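Local coordinates for protein esterase E25 (PDB 4Q05) that probably hydrolyses carboxylic esters, as a dimeric member of the GTSAG motif subfamily of the bacterial hormone-sensitive lipase family, at residues 51-56 and 338-343; 244-249 and 302-307; 251-256 and 329-334. All blocks are in the same frame, centred on the assembly; numbering follows the deposited sequence.

Contact 1 of 3, residues 51-56 and 338-343; sequences SDVLYN and DLTAPE
The carboxylate of E343 takes hold of S51 at two points. S51 N points almost straight at E343 OE2 (2.8 Å, 175°), and S51 OG donates to E343 OE1 at 2.7 Å, on the syn side of that oxygen. OG sits between the backbone N and the carbonyl carbon of S51 (chi1 68°), which also lets it accept from L54 N at 3.0 Å as the N-cap of helix 52-59. The glutamate is therefore second shell to the cap, and its charge beside this helix start is probably favourable. With an alanine in place of E343, S51 N and OG would probably lose the carboxylate that receives them both and the capping serine would be freer to turn. Next to this polar pair, V53 lays CG1 against T340 OG1 (3.5 Å) and A341 CB (4.0 Å), while CG2 meets P342 CD. P342 CD also packs on S51 CB, at 3.5 Å. In the opposing loop, D338 OD1 accepts from T340 N in an Asx turn and takes T340 OG1 as well. The contact joins the first turn of helix 52-59 to the start of helix 342-358; L54 reaches on to I330, and L339 turns to helix 151-160.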
loop_
_atom_site.group_PDB
_atom_site.type_symbol
_atom_site.label_atom_id
_atom_site.label_comp_id
_atom_site.label_asym_id
_atom_site.label_seq_id
_atom_site.Cartn_x
_atom_site.Cartn_y
_atom_site.Cartn_z
ATOM N N SER A 51 2.443 7.703 -14.105
ATOM C CA SER A 51 1.927 8.453 -15.247
ATOM C C SER A 51 3.036 9.302 -15.853
ATOM O O SER A 51 4.021 9.624 -15.188
ATOM C CB SER A 51 0.799 9.385 -14.806
ATOM O OG SER A 51 1.320 10.416 -13.973
ATOM N N ASP A 52 2.875 9.687 -17.111
ATOM C CA ASP A 52 3.814 10.627 -17.714
ATOM C C ASP A 52 3.925 11.905 -16.897
ATOM O O ASP A 52 5.017 12.405 -16.672
ATOM C CB ASP A 52 3.417 10.940 -19.157
ATOM C CG ASP A 52 3.541 9.729 -20.056
ATOM O OD1 ASP A 52 4.208 8.753 -19.635
ATOM O OD2 ASP A 52 2.978 9.744 -21.170
ATOM N N VAL A 53 2.795 12.425 -16.437
ATOM C CA VAL A 53 2.806 13.646 -15.634
ATOM C C VAL A 53 3.693 13.484 -14.391
ATOM O O VAL A 53 4.529 14.338 -14.096
ATOM C CB VAL A 53 1.374 14.054 -15.205
ATOM C CG1 VAL A 53 1.404 15.276 -14.296
ATOM C CG2 VAL A 53 0.499 14.315 -16.429
ATOM N N LEU A 54 3.507 12.395 -13.652
ATOM C CA LEU A 54 4.269 12.203 -12.414
ATOM C C LEU A 54 5.726 11.879 -12.735
ATOM O O LEU A 54 6.660 12.394 -12.097
ATOM C CB LEU A 54 3.648 11.095 -11.558
ATOM C CG LEU A 54 4.381 10.837 -10.247
ATOM C CD1 LEU A 54 4.429 12.117 -9.431
ATOM C CD2 LEU A 54 3.708 9.705 -9.456
ATOM N N TYR A 55 5.922 11.037 -13.742
ATOM C CA TYR A 55 7.265 10.738 -14.215
ATOM C C TYR A 55 8.029 12.030 -14.538
ATOM O O TYR A 55 9.196 12.199 -14.161
ATOM C CB TYR A 55 7.199 9.859 -15.447
ATOM C CG TYR A 55 8.560 9.481 -15.987
ATOM C CD1 TYR A 55 9.227 10.308 -16.886
ATOM C CD2 TYR A 55 9.180 8.297 -15.601
ATOM C CE1 TYR A 55 10.475 9.967 -17.391
ATOM C CE2 TYR A 55 10.433 7.943 -16.106
ATOM C CZ TYR A 55 11.073 8.789 -16.998
ATOM O OH TYR A 55 12.309 8.458 -17.501
ATOM N N ASN A 56 7.374 12.952 -15.230
ATOM C CA ASN A 56 8.047 14.205 -15.587
ATOM C C ASN A 56 8.324 15.082 -14.365
ATOM O O ASN A 56 9.401 15.659 -14.236
ATOM C CB ASN A 56 7.264 14.955 -16.669
ATOM C CG ASN A 56 7.349 14.261 -18.022
ATOM O OD1 ASN A 56 8.345 13.601 -18.325
ATOM N ND2 ASN A 56 6.299 14.394 -18.836
ATOM N N ASP A 338 -0.431 18.154 -8.279
ATOM C CA ASP A 338 -0.712 18.464 -9.677
ATOM C C ASP A 338 -2.030 17.843 -10.092
ATOM O O ASP A 338 -2.148 16.618 -10.180
ATOM C CB ASP A 338 0.420 17.960 -10.568
ATOM C CG ASP A 338 0.267 18.401 -12.019
ATOM O OD1 ASP A 338 -0.874 18.437 -12.542
ATOM O OD2 ASP A 338 1.302 18.708 -12.631
ATOM N N LEU A 339 -3.018 18.687 -10.354
ATOM C CA LEU A 339 -4.366 18.208 -10.613
ATOM C C LEU A 339 -4.457 17.447 -11.935
ATOM O O LEU A 339 -5.445 16.758 -12.189
ATOM C CB LEU A 339 -5.366 19.366 -10.614
ATOM C CG LEU A 339 -5.582 20.186 -9.328
ATOM C CD1 LEU A 339 -6.891 19.810 -8.656
ATOM C CD2 LEU A 339 -4.415 20.077 -8.349
ATOM N N THR A 340 -3.442 17.577 -12.785
ATOM C CA THR A 340 -3.457 16.844 -14.058
ATOM C C THR A 340 -2.872 15.429 -13.964
ATOM O O THR A 340 -2.939 14.674 -14.924
ATOM C CB THR A 340 -2.679 17.571 -15.159
ATOM O OG1 THR A 340 -1.277 17.508 -14.864
ATOM C CG2 THR A 340 -3.133 19.048 -15.296
ATOM N N ALA A 341 -2.261 15.073 -12.840
ATOM C CA ALA A 341 -1.684 13.737 -12.723
ATOM C C ALA A 341 -2.796 12.693 -12.771
ATOM O O ALA A 341 -3.784 12.798 -12.044
ATOM C CB ALA A 341 -0.883 13.603 -11.437
ATOM N N PRO A 342 -2.660 11.693 -13.645
ATOM C CA PRO A 342 -3.663 10.625 -13.556
ATOM C C PRO A 342 -3.799 10.059 -12.144
ATOM O O PRO A 342 -4.901 9.678 -11.784
ATOM C CB PRO A 342 -3.138 9.575 -14.539
ATOM C CG PRO A 342 -2.501 10.438 -15.641
ATOM C CD PRO A 342 -1.862 11.614 -14.889
ATOM N N GLU A 343 -2.718 10.010 -11.369
ATOM C CA GLU A 343 -2.778 9.475 -10.005
ATOM C C GLU A 343 -3.754 10.275 -9.157
ATOM O O GLU A 343 -4.563 9.732 -8.418
ATOM C CB GLU A 343 -1.393 9.525 -9.342
ATOM C CG GLU A 343 -0.404 8.493 -9.882
ATOM C CD GLU A 343 0.317 8.950 -11.148
ATOM O OE1 GLU A 343 0.003 10.041 -11.675
ATOM O OE2 GLU A 343 1.214 8.212 -11.619
#

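Contact 2 of 3, residues 244-249 and 302-307; sequences DSYYIN and DLLLSA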
loop_
_atom_site.group_PDB
_atom_site.type_symbol
_atom_site.label_atom_id
_atom_site.label_comp_id
_atom_site.label_asym_id
_atom_site.label_seq_id
_atom_site.Cartn_x
_atom_site.Cartn_y
_atom_site.Cartn_z
ATOM N N ASP A 244 9.430 1.852 8.844
ATOM C CA ASP A 244 10.402 1.555 7.798
ATOM C C ASP A 244 10.655 2.751 6.880
ATOM O O ASP A 244 11.800 3.072 6.565
ATOM C CB ASP A 244 9.912 0.377 6.948
ATOM C CG ASP A 244 10.366 -0.974 7.487
ATOM O OD1 ASP A 244 11.028 -1.017 8.542
ATOM O OD2 ASP A 244 10.055 -2.000 6.844
ATOM N N SER A 245 9.583 3.399 6.439
ATOM C CA SER A 245 9.725 4.438 5.427
ATOM C C SER A 245 10.552 5.626 5.915
ATOM O O SER A 245 11.203 6.298 5.119
ATOM C CB SER A 245 8.356 4.894 4.893
ATOM O OG SER A 245 7.509 5.400 5.928
ATOM N N TYR A 246 10.517 5.901 7.213
ATOM C CA TYR A 246 11.404 6.934 7.766
ATOM C C TYR A 246 12.859 6.631 7.417
ATOM O O TYR A 246 13.668 7.532 7.240
ATOM C CB TYR A 246 11.270 7.002 9.287
ATOM C CG TYR A 246 10.086 7.783 9.799
ATOM C CD1 TYR A 246 9.752 9.017 9.256
ATOM C CD2 TYR A 246 9.316 7.297 10.844
ATOM C CE1 TYR A 246 8.677 9.756 9.752
ATOM C CE2 TYR A 246 8.238 8.023 11.345
ATOM C CZ TYR A 246 7.932 9.252 10.788
ATOM O OH TYR A 246 6.872 9.968 11.268
ATOM N N TYR A 247 13.193 5.349 7.335
ATOM C CA TYR A 247 14.577 4.941 7.103
ATOM C C TYR A 247 14.811 4.623 5.636
ATOM O O TYR A 247 15.748 5.127 5.018
ATOM C CB TYR A 247 14.936 3.761 8.014
ATOM C CG TYR A 247 14.765 4.116 9.480
ATOM C CD1 TYR A 247 15.808 4.679 10.212
ATOM C CD2 TYR A 247 13.554 3.912 10.126
ATOM C CE1 TYR A 247 15.645 5.021 11.562
ATOM C CE2 TYR A 247 13.383 4.253 11.454
ATOM C CZ TYR A 247 14.424 4.803 12.170
ATOM O OH TYR A 247 14.219 5.136 13.502
ATOM N N ILE A 248 13.922 3.812 5.073
ATOM C CA ILE A 248 14.030 3.422 3.683
ATOM C C ILE A 248 13.889 4.612 2.742
ATOM O O ILE A 248 14.604 4.714 1.737
ATOM C CB ILE A 248 12.955 2.384 3.329
ATOM C CG1 ILE A 248 13.134 1.115 4.181
ATOM C CG2 ILE A 248 12.995 2.069 1.830
ATOM C CD1 ILE A 248 12.117 0.002 3.869
ATOM N N ASN A 249 12.949 5.504 3.041
ATOM C CA ASN A 249 12.693 6.622 2.133
ATOM C C ASN A 249 13.421 7.905 2.553
ATOM O O ASN A 249 13.173 8.977 2.016
ATOM C CB ASN A 249 11.188 6.846 1.937
ATOM C CG ASN A 249 10.573 5.794 1.051
ATOM O OD1 ASN A 249 11.282 5.148 0.278
ATOM N ND2 ASN A 249 9.254 5.616 1.140
ATOM N N ASP A 302 6.924 7.974 -0.183
ATOM C CA ASP A 302 6.453 8.748 0.958
ATOM C C ASP A 302 7.235 8.378 2.210
ATOM O O ASP A 302 7.318 7.195 2.562
ATOM C CB ASP A 302 4.983 8.433 1.179
ATOM C CG ASP A 302 4.271 9.445 2.071
ATOM O OD1 ASP A 302 4.930 10.226 2.801
ATOM O OD2 ASP A 302 3.026 9.435 2.036
ATOM N N LEU A 303 7.791 9.383 2.884
ATOM C CA LEU A 303 8.448 9.172 4.170
ATOM C C LEU A 303 7.443 8.636 5.184
ATOM O O LEU A 303 7.829 7.962 6.140
ATOM C CB LEU A 303 9.049 10.480 4.704
ATOM C CG LEU A 303 10.150 10.333 5.754
ATOM C CD1 LEU A 303 11.440 9.887 5.072
ATOM C CD2 LEU A 303 10.376 11.647 6.539
ATOM N N LEU A 304 6.161 8.943 4.972
ATOM C CA LEU A 304 5.096 8.473 5.869
ATOM C C LEU A 304 4.321 7.280 5.302
ATOM O O LEU A 304 3.218 6.962 5.769
ATOM C CB LEU A 304 4.110 9.594 6.211
ATOM C CG LEU A 304 4.748 10.843 6.839
ATOM C CD1 LEU A 304 3.664 11.823 7.273
ATOM C CD2 LEU A 304 5.598 10.438 8.028
ATOM N N LEU A 305 4.892 6.623 4.307
ATOM C CA LEU A 305 4.300 5.384 3.800
ATOM C C LEU A 305 3.982 4.417 4.954
ATOM O O LEU A 305 2.874 3.895 5.041
ATOM C CB LEU A 305 5.241 4.726 2.791
ATOM C CG LEU A 305 4.904 3.294 2.377
ATOM C CD1 LEU A 305 3.527 3.222 1.717
ATOM C CD2 LEU A 305 5.995 2.722 1.453
ATOM N N SER A 306 4.956 4.190 5.839
ATOM C CA SER A 306 4.775 3.275 6.966
ATOM C C SER A 306 3.660 3.764 7.889
ATOM O O SER A 306 2.799 2.983 8.314
ATOM C CB SER A 306 6.089 3.111 7.761
ATOM O OG SER A 306 7.032 2.340 7.041
ATOM N N ALA A 307 3.668 5.054 8.208
ATOM C CA ALA A 307 2.626 5.603 9.081
ATOM C C ALA A 307 1.261 5.303 8.479
ATOM O O ALA A 307 0.291 4.999 9.190
ATOM C CB ALA A 307 2.803 7.127 9.264
#
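S245 OG is held by two backbone groups of 302-307: it donates to L303 O at 2.6 Å and accepts from S306 N at 2.8 Å, the latter bond nearly straight (167°). The donation comes from above the carbonyl plane of L303 rather than onto a lone pair. The favour is returned by the second serine, since S245 N gives its hydrogen to S306 OG at 2.8 Å; the two serines thus exchange backbone-to-hydroxyl bonds between helix 244-248 and the first turn of helix 305-317. S306 OG has a further partner in E328 of the second subunit.

One helical turn on, N249 ND2 donates to D302 O (2.9 Å), which lies close to the amide plane. L305 N reaches that same carbonyl oxygen from the opposite face, and the other N-H of ND2 has T300 O nearby in a bond that helps fix the amide. Y246 supplies the apolar flank. Its CB points away from the loop, but with CG anti to the carbonyl carbon (chi1 -81°) the ring comes back to L303 and L304, with CD1 3.8 Å from L303 CG and CE1 3.6 Å from L304 CD2; OH ends on D238 O. D302 OD1 accepts from L304 N at 2.8 Å in an Asx turn, while OD2 is held by T298 and T234. D302 follows strand 294-299, where α/β hydrolases usually carry the acid of the catalytic triad, so it is probably that acid here. The contact packs short helix 244-248, which follows strand 229-235, onto this loop and helix 305-317, and through D244 it meets T300 and R301 of the second subunit.

Contact 3 of 3, residues 251-256 and 329-334; sequences GIDRNL and GIAHGD
The loop after strand 322-327, where α/β hydrolases usually carry the catalytic histidine, is met at H332 by D253 and L256. D253 OD2 accepts from H332 N at 2.9 Å, approached from above the carboxylate plane. The same oxygen takes L303 N, and D253 OD1 accepts from N255 N and L256 N, an Asx turn extended to an Asx motif. L256 CD1 lies over one face of the H332 ring in a CH-pi contact, 3.6 Å from the centroid and 16° off the normal. H332 CG stands anti to the backbone N (chi1 178°), which turns the ring out toward L256. That ring, its ND1 bonded to T234 OG1, touches the likely nucleophile elbow and, with D302 close by, fits the histidine of a catalytic triad. A type II turn from A331 to D334 carries it, and A331 CB packs on D253 CG at 3.7 Å. At the far end of this turn, R254 grips D334 side-on: NE donates to OD2 (3.0 Å) and NH2 to OD1 (2.9 Å), forming a salt bridge. A331 N reaches D334 OD2 from the opposite face to R254 NE, while the R254 side chain also touches I57 of helix 52-59.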
loop_
_atom_site.group_PDB
_atom_site.type_symbol
_atom_site.label_atom_id
_atom_site.label_comp_id
_atom_site.label_asym_id
_atom_site.label_seq_id
_atom_site.Cartn_x
_atom_site.Cartn_y
_atom_site.Cartn_z
ATOM N N GLY A 251 15.807 10.593 2.213
ATOM C CA GLY A 251 16.451 11.085 1.008
ATOM C C GLY A 251 15.690 10.747 -0.267
ATOM O O GLY A 251 16.108 11.123 -1.363
ATOM N N ILE A 252 14.571 10.036 -0.137
ATOM C CA ILE A 252 13.784 9.625 -1.300
ATOM C C ILE A 252 12.448 10.363 -1.392
ATOM O O ILE A 252 11.874 10.503 -2.467
ATOM C CB ILE A 252 13.584 8.084 -1.317
ATOM C CG1 ILE A 252 14.925 7.408 -1.620
ATOM C CG2 ILE A 252 12.530 7.672 -2.347
ATOM C CD1 ILE A 252 14.930 5.903 -1.441
ATOM N N ASP A 253 11.965 10.858 -0.256
ATOM C CA ASP A 253 10.765 11.670 -0.255
ATOM C C ASP A 253 11.199 13.109 -0.563
ATOM O O ASP A 253 11.849 13.743 0.250
ATOM C CB ASP A 253 10.085 11.580 1.115
ATOM C CG ASP A 253 8.789 12.359 1.179
ATOM O OD1 ASP A 253 8.793 13.577 0.867
ATOM O OD2 ASP A 253 7.766 11.744 1.535
ATOM N N ARG A 254 10.838 13.615 -1.733
ATOM C CA ARG A 254 11.349 14.914 -2.186
ATOM C C ARG A 254 10.790 16.072 -1.370
ATOM O O ARG A 254 11.291 17.194 -1.455
ATOM C CB ARG A 254 11.026 15.131 -3.660
ATOM C CG ARG A 254 9.546 15.367 -3.914
ATOM C CD ARG A 254 9.153 15.125 -5.358
ATOM N NE ARG A 254 7.765 15.530 -5.528
ATOM C CZ ARG A 254 7.359 16.551 -6.275
ATOM N NH1 ARG A 254 8.240 17.251 -6.979
ATOM N NH2 ARG A 254 6.067 16.854 -6.325
ATOM N N ASN A 255 9.753 15.803 -0.580
ATOM C CA ASN A 255 9.104 16.854 0.175
ATOM C C ASN A 255 9.533 16.926 1.633
ATOM O O ASN A 255 9.988 17.973 2.086
ATOM C CB ASN A 255 7.583 16.762 0.037
ATOM C CG ASN A 255 7.146 16.744 -1.416
ATOM O OD1 ASN A 255 6.355 15.897 -1.839
ATOM N ND2 ASN A 255 7.691 17.662 -2.199
ATOM N N LEU A 256 9.384 15.827 2.368
ATOM C CA LEU A 256 9.848 15.775 3.746
ATOM C C LEU A 256 11.355 15.518 3.812
ATOM O O LEU A 256 12.039 15.989 4.733
ATOM C CB LEU A 256 9.095 14.701 4.529
ATOM C CG LEU A 256 7.600 14.947 4.744
ATOM C CD1 LEU A 256 6.961 13.799 5.529
ATOM C CD2 LEU A 256 7.404 16.277 5.466
ATOM N N GLY A 329 5.737 6.071 -7.233
ATOM C CA GLY A 329 6.418 7.339 -7.449
ATOM C C GLY A 329 6.031 8.457 -6.493
ATOM O O GLY A 329 6.748 9.451 -6.349
ATOM N N ILE A 330 4.907 8.293 -5.806
ATOM C CA ILE A 330 4.380 9.385 -4.997
ATOM C C ILE A 330 5.018 9.511 -3.617
ATOM O O ILE A 330 5.099 8.528 -2.858
ATOM C CB ILE A 330 2.846 9.311 -4.912
ATOM C CG1 ILE A 330 2.247 9.987 -6.155
ATOM C CG2 ILE A 330 2.323 9.942 -3.617
ATOM C CD1 ILE A 330 0.766 10.328 -6.032
ATOM N N ALA A 331 5.480 10.726 -3.312
ATOM C CA ALA A 331 6.031 11.046 -2.003
ATOM C C ALA A 331 4.975 11.761 -1.171
ATOM O O ALA A 331 3.861 11.975 -1.634
ATOM C CB ALA A 331 7.271 11.925 -2.143
ATOM N N HIS A 332 5.345 12.149 0.049
ATOM C CA HIS A 332 4.434 12.803 0.989
ATOM C C HIS A 332 3.647 13.941 0.351
ATOM O O HIS A 332 4.224 14.955 0.002
ATOM C CB HIS A 332 5.247 13.369 2.144
ATOM C CG HIS A 332 4.439 14.107 3.161
ATOM N ND1 HIS A 332 3.630 13.468 4.080
ATOM C CD2 HIS A 332 4.346 15.432 3.430
ATOM C CE1 HIS A 332 3.074 14.371 4.868
ATOM N NE2 HIS A 332 3.489 15.569 4.493
ATOM N N GLY A 333 2.336 13.772 0.216
ATOM C CA GLY A 333 1.477 14.818 -0.314
ATOM C C GLY A 333 1.436 14.970 -1.826
ATOM O O GLY A 333 0.706 15.819 -2.323
ATOM N N ASP A 334 2.195 14.152 -2.561
ATOM C CA ASP A 334 2.305 14.317 -4.008
ATOM C C ASP A 334 1.019 13.991 -4.747
ATOM O O ASP A 334 0.923 14.230 -5.951
ATOM C CB ASP A 334 3.435 13.453 -4.584
ATOM C CG ASP A 334 4.785 14.108 -4.471
ATOM O OD1 ASP A 334 4.829 15.331 -4.212
ATOM O OD2 ASP A 334 5.804 13.396 -4.654
#

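How the contacts relate
Contact 2 is fully buried, whereas contacts 1 and 3 are partly so, with contact 1 the furthest from the chain's centre. Contacts 2 and 3 share one region: D253 meets the 302-304 loop, D302 OD1 packs on H332 CA, and L304 CD1 reaches the H332 ring, so the probable catalytic acid and histidine meet between them. Both also touch the second subunit. Contact 1 joins the starts of helices 52-59 and 342-358 and reaches contact 3 by packing of L54 and E343 on I330. Chemistry follows place: in contact 1 a buried carboxylate backs a helix cap; in contact 2 serine and asparagine side chains bond to the backbone; contact 3 pairs a salt bridge with a CH-pi contact.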